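Local coordinates for DegV family protein (Streptococcus agalactiae, PDB 3LUP) that binds a long-chain fatty acid such as elaidic acid and may play a role in lipid transport or fatty acid metabolism, at residues 128-133 / 152-157; 219-224 / 253-258; 223-228 / 279-284. All blocks are in the same frame, centred on the assembly; numbering follows the deposited sequence.

In the fold
Contacts 2 and 3 both use helix 210-224 and lie about 8 Å apart between centres: contact 2 joins its flank to the loop after helix 240-252, and contact 3 seats its C-terminal end on strand 277-283. Contact 1 lies nearer the middle of the chain, where helices 124-138 and 144-155 meet. It is buried throughout and the only one of the three with a hydrogen bond between its segments, whereas contacts 2 and 3 are partly buried and depend on aliphatic groups. Salt bridges tie the set together, K157 of contact 1 to D227 of contact 3, and D258 of contact 2 to K284 of contact 3. Contact 3 alone reaches the fatty acid.

Contact 1 of 3, residues 128-133 / 152-157; sequences GNLVRN and QSQIEK
N133 and Q154 join helices 124-138 and 144-155 through their side-chain amides, N133 ND2 giving a hydrogen bond to Q154 OE1 at 2.6 Å. The N-H points almost straight at the oxygen, 174°, and the acceptor lies in the amide plane of N133. Seen from Q154 the fit is different: the donor stands above the carbonyl plane, off its lone pairs, and the two amide planes are 87° apart. N133 carries CG anti to its own carbonyl carbon (chi1 -69°), which turns its short amide toward the other helix, while the extended Q154 chain spans the rest of the gap. A weak second bond ties N133 ND2 to P283 O. The other end of the N133 amide is held as well, since R132 NE bonds to N133 OD1 at 3.0 Å in the carbonyl plane, which helps fix the amide's rotation. R132 in turn forms a salt bridge with D231, and Q154 NE2 bonds to N285, so the polar groups form a chain from D231 through R132 and the buried N133 and Q154 to N285.

One turn earlier L130 supplies the apolar half. Its CD2 lies 3.4 Å from Q154 OE1, and its CD1 meets I155 CG1 at 3.7 Å, the branched side chains crossing at about a right angle. Leucine and isoleucine suit a place closed to solvent. Polar and apolar parts together pack two successive helices beside strand 277-283, an element of the six-stranded mixed sheet of this DegV-family fold.

Contact 2 of 3, residues 219-224 / 253-258; sequences EIVKEM and AGLKDD
A helix flank meets the loop that leads into an edge strand: V221 and K222, on the last turns of helix 210-224, pack against A253 and L255, just after helix 240-252 and ahead of strand 259-263. The apolar centre is V221 CG1 against L255 CD1 at 3.7 Å, the two side chains lying alongside and running in opposite senses. L255 has CG anti to its carbonyl carbon (chi1 -57°), and from there CD1 also comes within 4.4 Å of K222 CA, so the leucine reaches the helix backbone as well as a side chain. A beta-branched valine keeps a compact, stiff surface on the helix, and the longer leucine can bridge to it from the loop.

Between A253 and L255 the chain turns through a Schellman motif. G254 takes a positive phi, 98°, and two bonds run back into the last turn of helix 240-252. A side chain at these backbone angles would press on the carbonyl oxygen of A253, so glycine fits the position. The turn ends the helix and brings L255 round to face V221, and L250 of the same helix touches both residues. V221 also touches F279 of strand 277-283, linking this outer contact with the mixed sheet.

Toward solvent the partner is K222. Its fully extended chain lies along the outside, with CE 3.9 Å from A253 O and 4.3 Å from A253 CB. Lysine suits such a margin, since its methylenes can cover the small alanine while its ammonium end stays at the solvent-facing edge.

Contact 3 of 3, residues 223-228 / 279-284; sequences EMTADG and FGITPK. With ELA (Elaidic acid), chain B.
I281 points its side chain from strand 277-283 at the end of helix 210-224, where M224 and T225 receive it. This is helix-on-sheet packing: the strand is an inner member of the six-stranded mixed sheet, and the helix runs out over it into a loop. The tip of I281 does most of the touching, CD1 lying 3.8 Å from M224 CB and 3.9 Å from T225 CG2. A chi1 of 74° places CG1 in the cleft flanked by the backbone N and C, and the extended second torsion carries CD1 out to the helix end.

M224, a selenomethionine here, meets the isoleucine by the base of its chain, which bends at chi2 and chi3 and leads the selenium away. T225 crosses I281 obliquely and presents its methyl to both the tip and CG2, while its hydroxyl bonds back to V221 O. Threonine thus faces the sheet with carbon and the helix with oxygen.

Two residues back, the strand reaches the fatty acid pocket. F279 turns its ring toward the helix, resting on L217 and I220, while its backbone faces the lipid. The terminal carbon C18 of elaidic acid lies 3.4 Å from F279 O and 3.7 Å from G280 CA.

Contact 1 of 3, residues 128-133 / 152-157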
loop_
_atom_site.group_PDB
_atom_site.type_symbol
_atom_site.label_atom_id
_atom_site.label_comp_id
_atom_site.label_asym_id
_atom_site.label_seq_id
_atom_site.Cartn_x
_atom_site.Cartn_y
_atom_site.Cartn_z
ATOM N N GLY A 128 -3.088 -5.422 1.303
ATOM C CA GLY A 128 -3.146 -6.554 2.210
ATOM C C GLY A 128 -4.483 -7.225 2.095
ATOM O O GLY A 128 -4.581 -8.456 2.101
ATOM N N ASN A 129 -5.520 -6.407 1.976
ATOM C CA ASN A 129 -6.871 -6.896 1.704
ATOM C C ASN A 129 -6.962 -7.714 0.417
ATOM O O ASN A 129 -7.660 -8.707 0.387
ATOM C CB ASN A 129 -7.858 -5.736 1.640
ATOM C CG ASN A 129 -8.150 -5.112 3.013
ATOM O OD1 ASN A 129 -8.759 -4.044 3.081
ATOM N ND2 ASN A 129 -7.737 -5.780 4.099
ATOM N N LEU A 130 -6.241 -7.307 -0.630
ATOM C CA LEU A 130 -6.198 -8.088 -1.869
ATOM C C LEU A 130 -5.654 -9.488 -1.651
ATOM O O LEU A 130 -6.182 -10.458 -2.182
ATOM C CB LEU A 130 -5.389 -7.381 -2.957
ATOM C CG LEU A 130 -6.075 -6.173 -3.599
ATOM C CD1 LEU A 130 -5.095 -5.455 -4.524
ATOM C CD2 LEU A 130 -7.360 -6.553 -4.328
ATOM N N VAL A 131 -4.586 -9.577 -0.874
ATOM C CA VAL A 131 -3.987 -10.851 -0.527
ATOM C C VAL A 131 -5.030 -11.720 0.164
ATOM O O VAL A 131 -5.355 -12.806 -0.310
ATOM C CB VAL A 131 -2.747 -10.640 0.377
ATOM C CG1 VAL A 131 -2.213 -11.959 0.913
ATOM C CG2 VAL A 131 -1.658 -9.853 -0.381
ATOM N N ARG A 132 -5.570 -11.213 1.268
ATOM C CA ARG A 132 -6.660 -11.854 1.980
ATOM C C ARG A 132 -7.824 -12.272 1.058
ATOM O O ARG A 132 -8.306 -13.398 1.149
ATOM C CB ARG A 132 -7.141 -10.912 3.080
ATOM C CG ARG A 132 -8.054 -11.520 4.113
ATOM C CD ARG A 132 -9.510 -11.478 3.693
ATOM N NE ARG A 132 -9.898 -10.151 3.224
ATOM C CZ ARG A 132 -10.243 -9.143 4.019
ATOM N NH1 ARG A 132 -10.590 -7.975 3.487
ATOM N NH2 ARG A 132 -10.241 -9.292 5.340
ATOM N N ASN A 133 -8.278 -11.371 0.192
ATOM C CA ASN A 133 -9.367 -11.674 -0.743
ATOM C C ASN A 133 -9.043 -12.861 -1.633
ATOM O O ASN A 133 -9.853 -13.781 -1.775
ATOM C CB ASN A 133 -9.735 -10.458 -1.604
ATOM C CG ASN A 133 -10.388 -9.361 -0.803
ATOM O OD1 ASN A 133 -10.545 -9.486 0.410
ATOM N ND2 ASN A 133 -10.756 -8.270 -1.463
ATOM N N GLN A 152 -8.297 -8.270 -10.265
ATOM C CA GLN A 152 -8.120 -7.130 -11.182
ATOM C C GLN A 152 -9.262 -6.122 -11.156
ATOM O O GLN A 152 -9.023 -4.901 -11.129
ATOM C CB GLN A 152 -7.858 -7.597 -12.612
ATOM C CG GLN A 152 -6.381 -7.522 -12.989
ATOM C CD GLN A 152 -5.965 -8.557 -14.038
ATOM O OE1 GLN A 152 -6.814 -9.206 -14.678
ATOM N NE2 GLN A 152 -4.643 -8.718 -14.216
ATOM N N SER A 153 -10.494 -6.627 -11.160
ATOM C CA SER A 153 -11.668 -5.765 -11.024
ATOM C C SER A 153 -11.740 -5.127 -9.629
ATOM O O SER A 153 -12.248 -4.017 -9.485
ATOM C CB SER A 153 -12.969 -6.509 -11.371
ATOM O OG SER A 153 -13.351 -7.414 -10.351
ATOM N N GLN A 154 -11.228 -5.828 -8.616
ATOM C CA GLN A 154 -11.122 -5.268 -7.265
ATOM C C GLN A 154 -10.073 -4.179 -7.206
ATOM O O GLN A 154 -10.268 -3.150 -6.558
ATOM C CB GLN A 154 -10.781 -6.344 -6.241
ATOM C CG GLN A 154 -11.990 -7.043 -5.671
ATOM C CD GLN A 154 -11.601 -8.026 -4.601
ATOM O OE1 GLN A 154 -10.485 -7.987 -4.074
ATOM N NE2 GLN A 154 -12.517 -8.926 -4.273
ATOM N N ILE A 155 -8.957 -4.413 -7.883
ATOM C CA ILE A 155 -7.928 -3.394 -8.039
ATOM C C ILE A 155 -8.518 -2.109 -8.625
ATOM O O ILE A 155 -8.057 -1.037 -8.314
ATOM C CB ILE A 155 -6.760 -3.928 -8.901
ATOM C CG1 ILE A 155 -5.886 -4.843 -8.053
ATOM C CG2 ILE A 155 -5.946 -2.785 -9.536
ATOM C CD1 ILE A 155 -5.215 -5.948 -8.820
ATOM N N GLU A 156 -9.560 -2.228 -9.447
ATOM C CA GLU A 156 -10.241 -1.073 -10.050
ATOM C C GLU A 156 -11.123 -0.251 -9.111
ATOM O O GLU A 156 -11.398 0.917 -9.385
ATOM C CB GLU A 156 -11.084 -1.523 -11.244
ATOM C CG GLU A 156 -10.291 -2.235 -12.331
ATOM C CD GLU A 156 -9.156 -1.391 -12.880
ATOM O OE1 GLU A 156 -9.416 -0.560 -13.780
ATOM O OE2 GLU A 156 -8.007 -1.564 -12.426
ATOM N N LYS A 157 -11.597 -0.846 -8.025
ATOM C CA LYS A 157 -12.505 -0.134 -7.139
ATOM C C LYS A 157 -11.783 0.418 -5.926
ATOM O O LYS A 157 -12.286 1.322 -5.279
ATOM C CB LYS A 157 -13.686 -1.007 -6.713
ATOM C CG LYS A 157 -14.431 -1.742 -7.839
ATOM C CD LYS A 157 -15.008 -0.833 -8.925
ATOM C CE LYS A 157 -16.349 -0.253 -8.538
ATOM N NZ LYS A 157 -16.925 0.613 -9.621
#

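Contact 2 of 3, residues 219-224 / 253-258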
loop_
_atom_site.group_PDB
_atom_site.type_symbol
_atom_site.label_atom_id
_atom_site.label_comp_id
_atom_site.label_asym_id
_atom_site.label_seq_id
_atom_site.Cartn_x
_atom_site.Cartn_y
_atom_site.Cartn_z
ATOM N N GLU A 219 -16.036 13.194 3.389
ATOM C CA GLU A 219 -17.000 13.323 2.296
ATOM C C GLU A 219 -16.634 12.449 1.099
ATOM O O GLU A 219 -17.515 11.856 0.459
ATOM C CB GLU A 219 -17.158 14.779 1.875
ATOM C CG GLU A 219 -17.980 15.606 2.857
ATOM C CD GLU A 219 -17.740 17.102 2.715
ATOM O OE1 GLU A 219 -17.257 17.538 1.640
ATOM O OE2 GLU A 219 -18.029 17.848 3.682
ATOM N N ILE A 220 -15.334 12.347 0.828
ATOM C CA ILE A 220 -14.829 11.580 -0.306
ATOM C C ILE A 220 -15.081 10.093 -0.113
ATOM O O ILE A 220 -15.481 9.407 -1.053
ATOM C CB ILE A 220 -13.333 11.845 -0.555
ATOM C CG1 ILE A 220 -13.127 13.260 -1.104
ATOM C CG2 ILE A 220 -12.789 10.864 -1.558
ATOM C CD1 ILE A 220 -11.688 13.692 -1.223
ATOM N N VAL A 221 -14.858 9.604 1.106
ATOM C CA VAL A 221 -15.186 8.213 1.465
ATOM C C VAL A 221 -16.654 7.881 1.153
ATOM O O VAL A 221 -16.965 6.795 0.651
ATOM C CB VAL A 221 -14.945 7.929 2.972
ATOM C CG1 VAL A 221 -15.424 6.536 3.341
ATOM C CG2 VAL A 221 -13.489 8.078 3.334
ATOM N N LYS A 222 -17.540 8.833 1.442
ATOM C CA LYS A 222 -18.962 8.613 1.296
ATOM C C LYS A 222 -19.316 8.494 -0.177
ATOM O O LYS A 222 -20.199 7.696 -0.550
ATOM C CB LYS A 222 -19.749 9.747 1.951
ATOM C CG LYS A 222 -21.195 9.405 2.304
ATOM C CD LYS A 222 -21.852 10.536 3.109
ATOM C CE LYS A 222 -23.091 10.028 3.904
ATOM N NZ LYS A 222 -23.819 11.111 4.666
ATOM N N GLU A 223 -18.620 9.284 -1.003
ATOM C CA GLU A 223 -18.800 9.254 -2.454
ATOM C C GLU A 223 -18.283 7.955 -3.024
ATOM O O GLU A 223 -18.993 7.250 -3.753
ATOM C CB GLU A 223 -18.051 10.395 -3.116
ATOM C CG GLU A 223 -18.672 11.753 -2.888
ATOM C CD GLU A 223 -18.102 12.808 -3.829
ATOM O OE1 GLU A 223 -17.216 12.454 -4.661
ATOM O OE2 GLU A 223 -18.551 13.981 -3.736
HETATM N N MSE A 224 -17.036 7.649 -2.673
HETATM C CA MSE A 224 -16.333 6.498 -3.203
HETATM C C MSE A 224 -17.003 5.159 -2.872
HETATM O O MSE A 224 -16.948 4.227 -3.677
HETATM C CB MSE A 224 -14.872 6.522 -2.728
HETATM C CG MSE A 224 -14.137 7.785 -3.170
HETATM SE SE MSE A 224 -13.787 7.894 -5.112
HETATM C CE MSE A 224 -14.536 9.663 -5.480
ATOM N N ALA A 253 -20.978 9.888 9.819
ATOM C CA ALA A 253 -21.576 9.715 8.497
ATOM C C ALA A 253 -22.289 8.354 8.317
ATOM O O ALA A 253 -22.959 8.131 7.307
ATOM C CB ALA A 253 -20.544 9.971 7.402
ATOM N N GLY A 254 -22.168 7.471 9.309
ATOM C CA GLY A 254 -22.774 6.138 9.259
ATOM C C GLY A 254 -21.869 4.983 8.834
ATOM O O GLY A 254 -22.355 3.877 8.612
ATOM N N LEU A 255 -20.557 5.226 8.737
ATOM C CA LEU A 255 -19.613 4.263 8.136
ATOM C C LEU A 255 -18.684 3.549 9.122
ATOM O O LEU A 255 -17.702 2.938 8.708
ATOM C CB LEU A 255 -18.787 4.931 7.021
ATOM C CG LEU A 255 -19.553 5.571 5.852
ATOM C CD1 LEU A 255 -18.674 6.546 5.115
ATOM C CD2 LEU A 255 -20.098 4.524 4.892
ATOM N N LYS A 256 -19.016 3.615 10.410
ATOM C CA LYS A 256 -18.241 3.022 11.509
ATOM C C LYS A 256 -17.956 1.521 11.351
ATOM O O LYS A 256 -16.956 1.014 11.854
ATOM C CB LYS A 256 -19.011 3.259 12.821
ATOM C CG LYS A 256 -18.283 2.920 14.119
ATOM C CD LYS A 256 -19.257 2.478 15.214
ATOM C CE LYS A 256 -19.879 3.661 15.971
ATOM N NZ LYS A 256 -20.885 3.234 16.979
ATOM N N ASP A 257 -18.830 0.811 10.645
ATOM C CA ASP A 257 -18.870 -0.656 10.743
ATOM C C ASP A 257 -17.696 -1.405 10.139
ATOM O O ASP A 257 -17.191 -2.339 10.747
ATOM C CB ASP A 257 -20.205 -1.199 10.240
ATOM C CG ASP A 257 -21.333 -0.918 11.215
ATOM O OD1 ASP A 257 -21.174 -1.252 12.417
ATOM O OD2 ASP A 257 -22.367 -0.350 10.786
ATOM N N ASP A 258 -17.271 -0.999 8.951
ATOM C CA ASP A 258 -16.074 -1.569 8.327
ATOM C C ASP A 258 -14.948 -0.530 8.345
ATOM O O ASP A 258 -14.356 -0.206 7.314
ATOM C CB ASP A 258 -16.380 -2.028 6.895
ATOM C CG ASP A 258 -17.541 -3.009 6.827
ATOM O OD1 ASP A 258 -17.390 -4.166 7.287
ATOM O OD2 ASP A 258 -18.603 -2.628 6.296
#

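Contact 3 of 3, residues 223-228 / 279-284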
loop_
_atom_site.group_PDB
_atom_site.type_symbol
_atom_site.label_atom_id
_atom_site.label_comp_id
_atom_site.label_asym_id
_atom_site.label_seq_id
_atom_site.Cartn_x
_atom_site.Cartn_y
_atom_site.Cartn_z
ATOM N N GLU A 223 -18.620 9.284 -1.003
ATOM C CA GLU A 223 -18.800 9.254 -2.454
ATOM C C GLU A 223 -18.283 7.955 -3.024
ATOM O O GLU A 223 -18.993 7.250 -3.753
ATOM C CB GLU A 223 -18.051 10.395 -3.116
ATOM C CG GLU A 223 -18.672 11.753 -2.888
ATOM C CD GLU A 223 -18.102 12.808 -3.829
ATOM O OE1 GLU A 223 -17.216 12.454 -4.661
ATOM O OE2 GLU A 223 -18.551 13.981 -3.736
HETATM N N MSE A 224 -17.036 7.649 -2.673
HETATM C CA MSE A 224 -16.333 6.498 -3.203
HETATM C C MSE A 224 -17.003 5.159 -2.872
HETATM O O MSE A 224 -16.948 4.227 -3.677
HETATM C CB MSE A 224 -14.872 6.522 -2.728
HETATM C CG MSE A 224 -14.137 7.785 -3.170
HETATM SE SE MSE A 224 -13.787 7.894 -5.112
HETATM C CE MSE A 224 -14.536 9.663 -5.480
ATOM N N THR A 225 -17.636 5.073 -1.701
ATOM C CA THR A 225 -18.200 3.811 -1.217
ATOM C C THR A 225 -19.667 3.640 -1.559
ATOM O O THR A 225 -20.297 2.662 -1.159
ATOM C CB THR A 225 -18.004 3.638 0.304
ATOM O OG1 THR A 225 -18.679 4.694 1.002
ATOM C CG2 THR A 225 -16.534 3.656 0.653
ATOM N N ALA A 226 -20.207 4.586 -2.316
ATOM C CA ALA A 226 -21.630 4.579 -2.683
ATOM C C ALA A 226 -22.029 3.398 -3.558
ATOM O O ALA A 226 -23.195 3.026 -3.588
ATOM C CB ALA A 226 -21.993 5.874 -3.377
ATOM N N ASP A 227 -21.062 2.814 -4.261
ATOM C CA ASP A 227 -21.362 1.783 -5.256
ATOM C C ASP A 227 -21.239 0.319 -4.790
ATOM O O ASP A 227 -21.386 -0.597 -5.595
ATOM C CB ASP A 227 -20.604 2.031 -6.575
ATOM C CG ASP A 227 -19.100 1.986 -6.413
ATOM O OD1 ASP A 227 -18.615 1.987 -5.264
ATOM O OD2 ASP A 227 -18.401 1.958 -7.447
ATOM N N GLY A 228 -20.985 0.095 -3.505
ATOM C CA GLY A 228 -20.909 -1.266 -3.004
ATOM C C GLY A 228 -20.431 -1.358 -1.579
ATOM O O GLY A 228 -20.467 -0.374 -0.831
ATOM N N PHE A 279 -6.785 7.431 3.839
ATOM C CA PHE A 279 -7.675 6.287 3.901
ATOM C C PHE A 279 -7.457 5.399 2.680
ATOM O O PHE A 279 -6.946 5.851 1.649
ATOM C CB PHE A 279 -9.156 6.685 4.080
ATOM C CG PHE A 279 -9.791 7.288 2.853
ATOM C CD1 PHE A 279 -9.961 8.667 2.754
ATOM C CD2 PHE A 279 -10.237 6.486 1.823
ATOM C CE1 PHE A 279 -10.553 9.245 1.632
ATOM C CE2 PHE A 279 -10.830 7.042 0.697
ATOM C CZ PHE A 279 -10.990 8.432 0.598
ATOM N N GLY A 280 -7.833 4.130 2.813
ATOM C CA GLY A 280 -7.887 3.224 1.679
ATOM C C GLY A 280 -9.149 2.400 1.790
ATOM O O GLY A 280 -9.508 1.971 2.902
ATOM N N ILE A 281 -9.826 2.205 0.652
ATOM C CA ILE A 281 -10.991 1.326 0.575
ATOM C C ILE A 281 -10.735 0.140 -0.361
ATOM O O ILE A 281 -9.981 0.246 -1.339
ATOM C CB ILE A 281 -12.301 2.072 0.163
ATOM C CG1 ILE A 281 -12.291 2.432 -1.330
ATOM C CG2 ILE A 281 -12.590 3.277 1.112
ATOM C CD1 ILE A 281 -13.555 3.097 -1.839
ATOM N N THR A 282 -11.362 -0.985 -0.037
ATOM C CA THR A 282 -11.246 -2.197 -0.816
ATOM C C THR A 282 -12.620 -2.829 -0.864
ATOM O O THR A 282 -13.283 -2.911 0.170
ATOM C CB THR A 282 -10.288 -3.216 -0.150
ATOM O OG1 THR A 282 -9.041 -2.582 0.118
ATOM C CG2 THR A 282 -10.040 -4.406 -1.046
ATOM N N PRO A 283 -13.049 -3.294 -2.060
ATOM C CA PRO A 283 -14.311 -4.013 -2.169
ATOM C C PRO A 283 -14.311 -5.246 -1.271
ATOM O O PRO A 283 -13.295 -5.920 -1.144
ATOM C CB PRO A 283 -14.330 -4.463 -3.630
ATOM C CG PRO A 283 -13.377 -3.566 -4.321
ATOM C CD PRO A 283 -12.334 -3.233 -3.352
ATOM N N LYS A 284 -15.441 -5.531 -0.643
ATOM C CA LYS A 284 -15.591 -6.798 0.043
ATOM C C LYS A 284 -15.611 -7.958 -0.947
ATOM O O LYS A 284 -16.203 -7.881 -2.028
ATOM C CB LYS A 284 -16.833 -6.817 0.927
ATOM C CG LYS A 284 -16.627 -6.056 2.200
ATOM C CD LYS A 284 -17.784 -6.214 3.138
ATOM C CE LYS A 284 -17.712 -5.130 4.180
ATOM N NZ LYS A 284 -18.717 -5.335 5.236
HETATM C CA ELA B . 11.664 2.208 -4.971
HETATM C C ELA B . 12.982 2.856 -5.406
HETATM O O ELA B . 13.456 3.892 -4.853
HETATM C C3 ELA B . 11.675 1.681 -3.538
HETATM C C4 ELA B . 10.469 0.787 -3.269
HETATM C C5 ELA B . 9.622 1.273 -2.076
HETATM C C6 ELA B . 8.606 2.342 -2.503
HETATM C C7 ELA B . 7.962 3.172 -1.399
HETATM C C8 ELA B . 7.031 4.225 -2.013
HETATM C C9 ELA B . 5.798 4.457 -1.150
HETATM C C10 ELA B . 4.883 5.601 -1.379
HETATM C C11 ELA B . 4.038 6.123 -0.235
HETATM C C12 ELA B . 2.575 6.303 -0.618
HETATM C C13 ELA B . 1.646 5.312 0.063
HETATM C C14 ELA B . 0.254 5.873 0.317
HETATM C C15 ELA B . -0.590 4.850 1.092
HETATM C C16 ELA B . -2.086 5.173 1.120
HETATM C C17 ELA B . -2.896 4.085 0.423
HETATM C C18 ELA B . -4.227 3.815 1.116
HETATM O OXT ELA B . 13.612 2.352 -6.365
#